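Local coordinates for fumarate reductase iron-sulfur subunit (Mycolicibacterium smegmatis, PDB 7D6V), which probably relays electrons from the succinate-oxidising subunit A of succinate dehydrogenase through three iron-sulfur clusters to quinone at the membrane anchor subunit, at residues H38-Q41 with A42-P46; T76-S79 with T80-E83; S139-F142 with R143-I146; R230-D233 with R234-P238. One frame throughout, in Å; residues are numbered along the deposited sequence.

Contact 1: residues H38-Q41 with A42-P46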
loop_
_atom_site.group_PDB
_atom_site.type_symbol
_atom_site.label_atom_id
_atom_site.label_comp_id
_atom_site.label_asym_id
_atom_site.label_seq_id
_atom_site.Cartn_x
_atom_site.Cartn_y
_atom_site.Cartn_z
ATOM N N HIS B 38 -10.748 10.277 15.023
ATOM C CA HIS B 38 -12.038 9.595 15.090
ATOM C C HIS B 38 -12.772 9.917 16.386
ATOM O O HIS B 38 -13.993 10.120 16.383
ATOM C CB HIS B 38 -11.840 8.088 14.953
ATOM C CG HIS B 38 -11.509 7.647 13.562
ATOM N ND1 HIS B 38 -11.048 6.382 13.274
ATOM C CD2 HIS B 38 -11.570 8.305 12.381
ATOM C CE1 HIS B 38 -10.841 6.279 11.974
ATOM N NE2 HIS B 38 -11.149 7.432 11.409
ATOM N N ARG B 39 -12.049 9.951 17.506
ATOM C CA ARG B 39 -12.670 10.318 18.774
ATOM C C ARG B 39 -13.182 11.752 18.744
ATOM O O ARG B 39 -14.273 12.044 19.250
ATOM C CB ARG B 39 -11.680 10.127 19.921
ATOM C CG ARG B 39 -12.332 10.105 21.287
ATOM C CD ARG B 39 -11.308 10.094 22.400
ATOM N NE ARG B 39 -10.153 9.265 22.074
ATOM C CZ ARG B 39 -10.102 7.949 22.247
ATOM N NH1 ARG B 39 -11.147 7.301 22.739
ATOM N NH2 ARG B 39 -9.007 7.280 21.924
ATOM N N LEU B 40 -12.407 12.661 18.150
ATOM C CA LEU B 40 -12.855 14.044 18.017
ATOM C C LEU B 40 -14.099 14.138 17.140
ATOM O O LEU B 40 -15.003 14.934 17.416
ATOM C CB LEU B 40 -11.722 14.897 17.450
ATOM C CG LEU B 40 -11.946 16.403 17.381
ATOM C CD1 LEU B 40 -12.038 16.991 18.771
ATOM C CD2 LEU B 40 -10.833 17.059 16.589
ATOM N N GLN B 41 -14.153 13.342 16.073
ATOM C CA GLN B 41 -15.341 13.306 15.225
ATOM C C GLN B 41 -16.557 12.807 15.989
ATOM O O GLN B 41 -17.649 13.374 15.876
ATOM C CB GLN B 41 -15.089 12.415 14.013
ATOM C CG GLN B 41 -14.801 13.158 12.738
ATOM C CD GLN B 41 -14.680 12.228 11.559
ATOM O OE1 GLN B 41 -14.539 11.019 11.724
ATOM N NE2 GLN B 41 -14.739 12.783 10.358
ATOM N N ALA B 42 -16.390 11.741 16.767
ATOM C CA ALA B 42 -17.517 11.142 17.466
ATOM C C ALA B 42 -17.922 11.907 18.716
ATOM O O ALA B 42 -19.000 11.643 19.257
ATOM C CB ALA B 42 -17.196 9.693 17.832
ATOM N N THR B 43 -17.100 12.841 19.190
ATOM C CA THR B 43 -17.409 13.586 20.405
ATOM C C THR B 43 -17.643 15.073 20.184
ATOM O O THR B 43 -18.538 15.641 20.809
ATOM C CB THR B 43 -16.286 13.410 21.432
ATOM O OG1 THR B 43 -15.037 13.801 20.852
ATOM C CG2 THR B 43 -16.199 11.962 21.883
ATOM N N GLN B 44 -16.871 15.728 19.324
ATOM C CA GLN B 44 -16.923 17.183 19.229
ATOM C C GLN B 44 -17.243 17.707 17.838
ATOM O O GLN B 44 -18.015 18.660 17.712
ATOM C CB GLN B 44 -15.592 17.786 19.697
ATOM C CG GLN B 44 -15.335 17.640 21.185
ATOM C CD GLN B 44 -13.948 18.096 21.587
ATOM O OE1 GLN B 44 -13.107 17.289 21.975
ATOM N NE2 GLN B 44 -13.705 19.395 21.503
ATOM N N THR B 45 -16.675 17.114 16.786
ATOM C CA THR B 45 -16.757 17.644 15.425
ATOM C C THR B 45 -17.293 16.565 14.494
ATOM O O THR B 45 -16.523 15.916 13.771
ATOM C CB THR B 45 -15.397 18.141 14.939
ATOM O OG1 THR B 45 -14.508 17.028 14.785
ATOM C CG2 THR B 45 -14.801 19.120 15.927
ATOM N N PRO B 46 -18.611 16.354 14.474
ATOM C CA PRO B 46 -19.173 15.295 13.619
ATOM C C PRO B 46 -18.924 15.504 12.134
ATOM O O PRO B 46 -18.835 14.524 11.386
ATOM C CB PRO B 46 -20.673 15.338 13.945
ATOM C CG PRO B 46 -20.799 16.169 15.174
ATOM C CD PRO B 46 -19.657 17.114 15.172
#
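The carbonyl oxygen of Leu-40 is gripped by two backbone N-H groups: Gln-44 N lies 2.8 Å from Leu-40 O, and Thr-45 N reaches Leu-40 O at the same 2.8 Å. The two donors come from opposite faces of the carbonyl plane, and the Thr-45 N-H points nearly straight at the oxygen (168°). Thr-45 OG1 and Thr-43 N add weak bonds to the same oxygen. One of the two main bonds is of the alpha-helical i to i+4 kind and the other spans five residues, a wider turn that closes over the helix end. Gln-44 is the first residue to drop helical backbone angles, which places the contact at the C-terminal end of helix 33-43, the helix that packs on strand 17-27 in the beta-grasp fold of [2Fe-2S] ferredoxin domains. Just before them, the hydroxyl of Thr-43 bonds backward to Arg-39 O; the modelled separation is very short, so its length is doubtful. Its OG1 sits between the backbone N and the carbonyl carbon (chi1 56°), which turns it toward that oxygen. Beyond the helix end, Thr-45 O accepts a CA-H contact from Gln-41 CA at 3.2 Å, and Pro-46 CA makes a similar one to Gln-41 O at 3.3 Å. Leu-40 CD1 meets Gln-44 CB at 3.8 Å, its chain running across the glutamine, and the leucine branch lies beside a hydroxyl, CG 3.7 Å from Thr-45 OG1. The amide NE2 of Gln-41 bonds to Leu-48 O. Pro-46 O accepts a hydrogen bond from Tyr-482 of subunit A.

Contact 2: residues T76-S79 with T80-E83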
loop_
_atom_site.group_PDB
_atom_site.type_symbol
_atom_site.label_atom_id
_atom_site.label_comp_id
_atom_site.label_asym_id
_atom_site.label_seq_id
_atom_site.Cartn_x
_atom_site.Cartn_y
_atom_site.Cartn_z
ATOM N N THR B 76 0.927 7.202 12.556
ATOM C CA THR B 76 1.671 8.119 13.412
ATOM C C THR B 76 1.374 7.787 14.869
ATOM O O THR B 76 0.226 7.879 15.310
ATOM C CB THR B 76 1.313 9.567 13.094
ATOM O OG1 THR B 76 1.390 9.772 11.679
ATOM C CG2 THR B 76 2.273 10.517 13.781
ATOM N N ARG B 77 2.420 7.433 15.619
ATOM C CA ARG B 77 2.250 6.697 16.868
ATOM C C ARG B 77 1.639 7.527 17.987
ATOM O O ARG B 77 1.144 6.945 18.957
ATOM C CB ARG B 77 3.598 6.140 17.320
ATOM C CG ARG B 77 3.523 4.759 17.931
ATOM C CD ARG B 77 4.912 4.227 18.221
ATOM N NE ARG B 77 5.683 4.040 16.996
ATOM C CZ ARG B 77 6.868 4.594 16.771
ATOM N NH1 ARG B 77 7.422 5.372 17.690
ATOM N NH2 ARG B 77 7.500 4.371 15.628
ATOM N N MET B 78 1.724 8.854 17.916
ATOM C CA MET B 78 1.042 9.762 18.837
ATOM C C MET B 78 1.694 9.718 20.218
ATOM O O MET B 78 1.410 10.554 21.080
ATOM C CB MET B 78 -0.453 9.421 18.905
ATOM C CG MET B 78 -1.305 10.267 19.826
ATOM S SD MET B 78 -1.851 11.789 19.034
ATOM C CE MET B 78 -1.299 13.003 20.221
ATOM N N SER B 79 2.605 8.772 20.417
ATOM C CA SER B 79 3.556 8.806 21.516
ATOM C C SER B 79 4.879 9.406 21.075
ATOM O O SER B 79 5.795 9.545 21.891
ATOM C CB SER B 79 3.776 7.401 22.077
ATOM O OG SER B 79 4.456 6.583 21.144
ATOM N N THR B 80 4.987 9.746 19.790
ATOM C CA THR B 80 6.093 10.549 19.293
ATOM C C THR B 80 6.134 11.907 19.981
ATOM O O THR B 80 7.200 12.521 20.093
ATOM C CB THR B 80 5.948 10.710 17.778
ATOM O OG1 THR B 80 6.075 9.429 17.150
ATOM C CG2 THR B 80 7.001 11.648 17.209
ATOM N N PHE B 81 4.995 12.365 20.484
ATOM C CA PHE B 81 4.827 13.711 21.002
ATOM C C PHE B 81 4.671 13.673 22.515
ATOM O O PHE B 81 4.128 12.719 23.075
ATOM C CB PHE B 81 3.599 14.370 20.377
ATOM C CG PHE B 81 3.478 14.141 18.903
ATOM C CD1 PHE B 81 4.422 14.643 18.029
ATOM C CD2 PHE B 81 2.431 13.395 18.397
ATOM C CE1 PHE B 81 4.312 14.423 16.675
ATOM C CE2 PHE B 81 2.318 13.171 17.045
ATOM C CZ PHE B 81 3.259 13.685 16.183
ATOM N N GLY B 82 5.149 14.722 23.171
ATOM C CA GLY B 82 4.987 14.833 24.603
ATOM C C GLY B 82 3.546 15.092 24.996
ATOM O O GLY B 82 2.694 15.454 24.185
ATOM N N GLU B 83 3.270 14.894 26.284
ATOM C CA GLU B 83 1.923 15.113 26.793
ATOM C C GLU B 83 1.580 16.592 26.903
ATOM O O GLU B 83 0.395 16.940 26.931
ATOM C CB GLU B 83 1.760 14.430 28.149
ATOM C CG GLU B 83 1.958 12.929 28.097
ATOM C CD GLU B 83 1.569 12.241 29.387
ATOM O OE1 GLU B 83 1.698 11.003 29.460
ATOM O OE2 GLU B 83 1.138 12.938 30.329
#
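With chi1 of -43°, Phe-81 sets its CG beside its own backbone N and turns its ring back toward Met-78, whose chain leaves with CG opposite the backbone N (chi1 180°) and then bends at chi2 and chi3. The bends swing the methyl to the ring: Met-78 CE lies 4.2 Å from Phe-81 CD2, and the two side chains cross at about a right angle. The methionine backbone is close too, with Met-78 CA 3.9 Å from Phe-81 CD2. At the far end of the ring Thr-76 CG2 approaches Phe-81 CZ at 4.1 Å, again crossing nearly square, and Thr-80 CB stands over the ring centre, 4.1 Å above its plane. These residues form the loop between strands 70-72 and 86-87 of the [2Fe-2S] domain, just after the cluster-pocket residue Cys-74. Apolar packing carries the contact between the two segments, and the polar groups find partners beyond them: Thr-76 OG1 bonds to Leu-72 O, while Arg-77 NE bonds to the backbone O of Glu-370 in subunit A. Met-78 and Phe-81 both also touch Val-87 of strand 86-87, and Met-78 packs against Val-33 and Ile-36 of helix 33-43.

Contact 3: residues S139-F142 with R143-I146. With SF4 (iron/sulfur cluster), chain F.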
loop_
_atom_site.group_PDB
_atom_site.type_symbol
_atom_site.label_atom_id
_atom_site.label_comp_id
_atom_site.label_asym_id
_atom_site.label_seq_id
_atom_site.Cartn_x
_atom_site.Cartn_y
_atom_site.Cartn_z
ATOM N N SER B 139 11.715 -3.972 -10.353
ATOM C CA SER B 139 10.371 -3.452 -10.560
ATOM C C SER B 139 9.425 -3.871 -9.446
ATOM O O SER B 139 8.492 -3.128 -9.118
ATOM C CB SER B 139 9.835 -3.910 -11.914
ATOM O OG SER B 139 10.490 -3.231 -12.966
ATOM N N GLN B 140 9.650 -5.043 -8.849
ATOM C CA GLN B 140 8.832 -5.462 -7.722
ATOM C C GLN B 140 9.003 -4.525 -6.540
ATOM O O GLN B 140 8.069 -4.347 -5.752
ATOM C CB GLN B 140 9.188 -6.891 -7.324
ATOM C CG GLN B 140 8.419 -7.945 -8.077
ATOM C CD GLN B 140 8.584 -9.317 -7.475
ATOM O OE1 GLN B 140 9.523 -9.568 -6.727
ATOM N NE2 GLN B 140 7.674 -10.219 -7.806
ATOM N N GLU B 141 10.189 -3.933 -6.389
ATOM C CA GLU B 141 10.365 -2.938 -5.333
ATOM C C GLU B 141 9.447 -1.741 -5.544
ATOM O O GLU B 141 8.829 -1.244 -4.597
ATOM C CB GLU B 141 11.816 -2.477 -5.254
ATOM C CG GLU B 141 12.104 -1.702 -3.981
ATOM C CD GLU B 141 13.135 -0.614 -4.174
ATOM O OE1 GLU B 141 13.265 0.246 -3.279
ATOM O OE2 GLU B 141 13.820 -0.622 -5.216
ATOM N N PHE B 142 9.347 -1.258 -6.784
ATOM C CA PHE B 142 8.491 -0.111 -7.061
ATOM C C PHE B 142 7.015 -0.473 -7.043
ATOM O O PHE B 142 6.176 0.416 -6.863
ATOM C CB PHE B 142 8.848 0.510 -8.411
ATOM C CG PHE B 142 10.309 0.779 -8.588
ATOM C CD1 PHE B 142 11.064 1.298 -7.552
ATOM C CD2 PHE B 142 10.930 0.519 -9.795
ATOM C CE1 PHE B 142 12.407 1.546 -7.717
ATOM C CE2 PHE B 142 12.272 0.766 -9.964
ATOM C CZ PHE B 142 13.012 1.278 -8.926
ATOM N N ARG B 143 6.675 -1.746 -7.234
ATOM C CA ARG B 143 5.270 -2.130 -7.148
ATOM C C ARG B 143 4.746 -2.157 -5.717
ATOM O O ARG B 143 3.564 -2.453 -5.522
ATOM C CB ARG B 143 5.040 -3.494 -7.797
ATOM C CG ARG B 143 5.472 -3.592 -9.242
ATOM C CD ARG B 143 4.418 -3.058 -10.175
ATOM N NE ARG B 143 3.289 -3.970 -10.309
ATOM C CZ ARG B 143 2.170 -3.673 -10.958
ATOM N NH1 ARG B 143 2.037 -2.492 -11.538
ATOM N NH2 ARG B 143 1.187 -4.556 -11.030
ATOM N N LYS B 144 5.581 -1.861 -4.721
ATOM C CA LYS B 144 5.137 -1.764 -3.338
ATOM C C LYS B 144 4.376 -0.481 -3.050
ATOM O O LYS B 144 3.845 -0.332 -1.946
ATOM C CB LYS B 144 6.334 -1.848 -2.387
ATOM C CG LYS B 144 6.857 -3.244 -2.136
ATOM C CD LYS B 144 8.286 -3.199 -1.634
ATOM C CE LYS B 144 8.401 -2.325 -0.401
ATOM N NZ LYS B 144 9.711 -1.621 -0.335
ATOM N N CYS B 145 4.373 0.449 -3.993
ATOM C CA CYS B 145 3.782 1.770 -3.778
ATOM C C CYS B 145 2.279 1.965 -3.545
ATOM O O CYS B 145 1.491 1.931 -4.491
ATOM C CB CYS B 145 4.232 2.717 -4.898
ATOM S SG CYS B 145 3.103 4.094 -5.212
ATOM N N ILE B 146 1.887 2.173 -2.288
ATOM C CA ILE B 146 0.500 2.517 -2.005
ATOM C C ILE B 146 0.331 3.983 -2.380
ATOM O O ILE B 146 1.074 4.847 -1.907
ATOM C CB ILE B 146 0.135 2.248 -0.534
ATOM C CG1 ILE B 146 0.928 3.135 0.427
ATOM C CG2 ILE B 146 0.391 0.796 -0.187
ATOM C CD1 ILE B 146 0.300 3.283 1.782
HETATM FE FE1 SF4 F . 5.164 8.242 -3.062
HETATM FE FE2 SF4 F . 6.077 5.906 -1.382
HETATM FE FE3 SF4 F . 3.930 5.517 -3.470
HETATM FE FE4 SF4 F . 3.330 7.086 -0.961
HETATM S S1 SF4 F . 4.086 5.133 -1.375
HETATM S S2 SF4 F . 3.174 7.470 -3.055
HETATM S S3 SF4 F . 5.321 7.858 -0.967
HETATM S S4 SF4 F . 5.920 6.290 -3.477
#
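Phe-142 and Cys-145 are joined by a turn that ends in a metal ligand: Cys-145 N gives a weak hydrogen bond to Phe-142 O (3.4 Å), and three bonds further along the same residue its SG binds an iron of the [4Fe-4S] cluster, 2.4 Å from FE3. The turn is of type I and starts on the last residue of helix 133-142. In Cys-145 the sulfur stands opposite the backbone N (chi1 155°), which carries it away from the turn toward the cluster. Ile-146 continues round the cluster, approaching it most closely through its carbonyl, with Ile-146 O 3.1 Å from sulfide S1. The helix end is held by Arg-143 N, 3.0 Å from Ser-139 O at an N-H angle of 138°, and more weakly by Lys-144 N, 3.3 Å from Glu-141 O. The aliphatic part of Lys-144 lies along that same carbonyl, CB at 3.4 Å from Glu-141 O, before bending at chi3 and chi4. Its NZ stops 5.0 Å from Glu-141 OE1, near but not in contact, and gives a weak hydrogen bond to Glu-215 O; the Glu-141 carboxylate is held by Asn-222 ND2 and Lys-218 N. Arg-143 reaches into the interface with subunit A, its chain bent at chi2 and chi3, and its guanidinium forms a salt bridge with Glu-139 and a hydrogen bond with Gln-146 of that subunit. A cysteine one beta turn beyond a helix end, followed by Cys-148 and Cys-151 at spacings of three and joined by a distant Cys-213, is the ligand pattern of the bacterial-ferredoxin-like [4Fe-4S] site in the dicluster domain.

Contact 4: residues R230-D233 with R234-P238. With UQ1 (ubiquinone-1), chain H.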
loop_
_atom_site.group_PDB
_atom_site.type_symbol
_atom_site.label_atom_id
_atom_site.label_comp_id
_atom_site.label_asym_id
_atom_site.label_seq_id
_atom_site.Cartn_x
_atom_site.Cartn_y
_atom_site.Cartn_z
ATOM N N ARG B 230 20.205 6.770 -17.557
ATOM C CA ARG B 230 19.745 6.267 -18.851
ATOM C C ARG B 230 19.420 7.406 -19.814
ATOM O O ARG B 230 19.719 7.329 -21.015
ATOM C CB ARG B 230 18.537 5.356 -18.646
ATOM C CG ARG B 230 18.862 4.143 -17.800
ATOM C CD ARG B 230 17.656 3.285 -17.496
ATOM N NE ARG B 230 18.043 2.115 -16.716
ATOM C CZ ARG B 230 17.473 0.920 -16.816
ATOM N NH1 ARG B 230 16.475 0.724 -17.663
ATOM N NH2 ARG B 230 17.901 -0.083 -16.066
ATOM N N VAL B 231 18.811 8.479 -19.308
ATOM C CA VAL B 231 18.548 9.646 -20.141
ATOM C C VAL B 231 19.857 10.259 -20.620
ATOM O O VAL B 231 19.961 10.719 -21.761
ATOM C CB VAL B 231 17.684 10.667 -19.376
ATOM C CG1 VAL B 231 17.651 11.995 -20.107
ATOM C CG2 VAL B 231 16.279 10.133 -19.195
ATOM N N ALA B 232 20.876 10.276 -19.759
ATOM C CA ALA B 232 22.185 10.771 -20.171
ATOM C C ALA B 232 22.810 9.868 -21.225
ATOM O O ALA B 232 23.490 10.349 -22.136
ATOM C CB ALA B 232 23.101 10.901 -18.959
ATOM N N ASP B 233 22.607 8.554 -21.104
ATOM C CA ASP B 233 22.986 7.634 -22.172
ATOM C C ASP B 233 22.384 8.072 -23.497
ATOM O O ASP B 233 23.071 8.144 -24.519
ATOM C CB ASP B 233 22.513 6.217 -21.851
ATOM C CG ASP B 233 23.456 5.468 -20.954
ATOM O OD1 ASP B 233 24.562 5.971 -20.677
ATOM O OD2 ASP B 233 23.082 4.356 -20.536
ATOM N N ARG B 234 21.086 8.359 -23.489
ATOM C CA ARG B 234 20.389 8.652 -24.737
ATOM C C ARG B 234 20.687 10.046 -25.281
ATOM O O ARG B 234 20.677 10.237 -26.501
ATOM C CB ARG B 234 18.885 8.487 -24.541
ATOM C CG ARG B 234 18.420 7.051 -24.431
ATOM C CD ARG B 234 18.661 6.303 -25.725
ATOM N NE ARG B 234 17.902 5.057 -25.777
ATOM C CZ ARG B 234 18.303 3.916 -25.229
ATOM N NH1 ARG B 234 19.461 3.860 -24.585
ATOM N NH2 ARG B 234 17.549 2.831 -25.326
ATOM N N LYS B 235 20.952 11.020 -24.419
ATOM C CA LYS B 235 20.935 12.424 -24.815
ATOM C C LYS B 235 22.231 13.174 -24.556
ATOM O O LYS B 235 22.607 14.025 -25.362
ATOM C CB LYS B 235 19.795 13.153 -24.093
ATOM C CG LYS B 235 18.410 12.788 -24.576
ATOM C CD LYS B 235 17.346 13.400 -23.688
ATOM C CE LYS B 235 17.133 14.862 -24.013
ATOM N NZ LYS B 235 16.347 15.042 -25.261
ATOM N N TYR B 236 22.923 12.897 -23.453
ATOM C CA TYR B 236 24.007 13.754 -22.986
ATOM C C TYR B 236 25.345 13.027 -22.944
ATOM O O TYR B 236 26.189 13.323 -22.098
ATOM C CB TYR B 236 23.678 14.326 -21.609
ATOM C CG TYR B 236 22.326 14.986 -21.528
ATOM C CD1 TYR B 236 21.997 16.043 -22.362
ATOM C CD2 TYR B 236 21.376 14.551 -20.619
ATOM C CE1 TYR B 236 20.765 16.645 -22.296
ATOM C CE2 TYR B 236 20.138 15.150 -20.545
ATOM C CZ TYR B 236 19.839 16.197 -21.386
ATOM O OH TYR B 236 18.610 16.802 -21.320
ATOM N N ASP B 237 25.559 12.085 -23.850
ATOM C CA ASP B 237 26.790 11.296 -23.869
ATOM C C ASP B 237 27.523 11.528 -25.178
ATOM O O ASP B 237 27.081 11.027 -26.229
ATOM C CB ASP B 237 26.482 9.813 -23.678
ATOM C CG ASP B 237 27.588 9.077 -22.953
ATOM O OD1 ASP B 237 27.272 8.215 -22.112
ATOM O OD2 ASP B 237 28.773 9.358 -23.222
ATOM N N PRO B 238 28.636 12.262 -25.177
ATOM C CA PRO B 238 29.321 12.585 -26.436
ATOM C C PRO B 238 29.896 11.380 -27.166
ATOM O O PRO B 238 30.438 11.526 -28.264
ATOM C CB PRO B 238 30.434 13.541 -25.988
ATOM C CG PRO B 238 29.961 14.085 -24.685
ATOM C CD PRO B 238 29.240 12.960 -24.031
HETATM C C1 UQ1 H . 22.333 20.242 -24.040
HETATM O O1 UQ1 H . 22.280 19.108 -24.371
HETATM C C2 UQ1 H . 21.071 21.098 -24.033
HETATM O O2 UQ1 H . 19.845 20.546 -24.419
HETATM C CM2 UQ1 H . 19.388 20.976 -25.669
HETATM C C3 UQ1 H . 21.147 22.560 -23.603
HETATM O O3 UQ1 H . 19.991 23.349 -23.596
HETATM C CM3 UQ1 H . 19.255 23.274 -22.410
HETATM C C4 UQ1 H . 22.483 23.162 -23.184
HETATM O O4 UQ1 H . 22.541 24.296 -22.851
HETATM C C5 UQ1 H . 23.744 22.304 -23.190
HETATM C CM5 UQ1 H . 25.082 22.904 -22.770
HETATM C C6 UQ1 H . 23.668 20.845 -23.622
HETATM C C7 UQ1 H . 24.925 19.982 -23.625
HETATM C C8 UQ1 H . 25.040 19.321 -22.253
HETATM C C9 UQ1 H . 25.506 18.099 -22.128
HETATM C C10 UQ1 H . 25.943 17.315 -23.361
HETATM C C11 UQ1 H . 25.605 17.470 -20.742
#
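Val-231, Lys-235 and Tyr-236 project together from the last part of helix 219-235: the valine lies alongside both partners and points the same way as each. Val-231 CG1 meets the lysine at CD, 3.9 Å away, and the tyrosine at CE2, 4.0 Å away. The Tyr-236 ring carries Lys-235 CB over the centre of one face, 3.8 Å above its plane. Near that plane, at the ring edge, ubiquinone-1 brings its carbonyl O1 to 3.6 Å from Tyr-236 CE1, while Tyr-236 CB packs against C11 of the quinone tail at 3.8 Å. On another side of the turn Asp-233 and Asp-237 point the same way, their carboxylate planes 28° apart and Asp-233 OD1 3.8 Å from Asp-237 OD1. Like charges this close would repel, but Arg-156 of the membrane anchor subunit bridges both through NH1 and Arg-216 of that subunit pairs with Asp-233 OD2, which would be expected to offset the repulsion. The backbone bond from Tyr-236 N to Ala-232 O (2.9 Å) ties the tyrosine to the preceding turn. Within the chain, Val-231 packs on Gln-195 of helix 191-196 and Arg-230 pairs with Asp-181 of helix 171-181.

In the fold
Contacts 1 and 2 belong to the [2Fe-2S] domain, on the same side of the chain's centre and about 9 Å apart at their nearest atoms; contact 2 rests on helix 33-43, whose C-terminal end is contact 1. Contact 3 is the buried one, about 13 Å from the centre of the chain, whereas the other three are only partly buried. Contact 4 lies on the opposite side from contacts 1 and 2. Contacts 1, 3 and 4 each involve the last part of a helix, yet differ: a doubly gripped carbonyl in contact 1, a metal-ligand turn in contact 3, a tyrosine edge against the quinone and paired aspartates in contact 4. Contact 2 is a loop held by apolar packing.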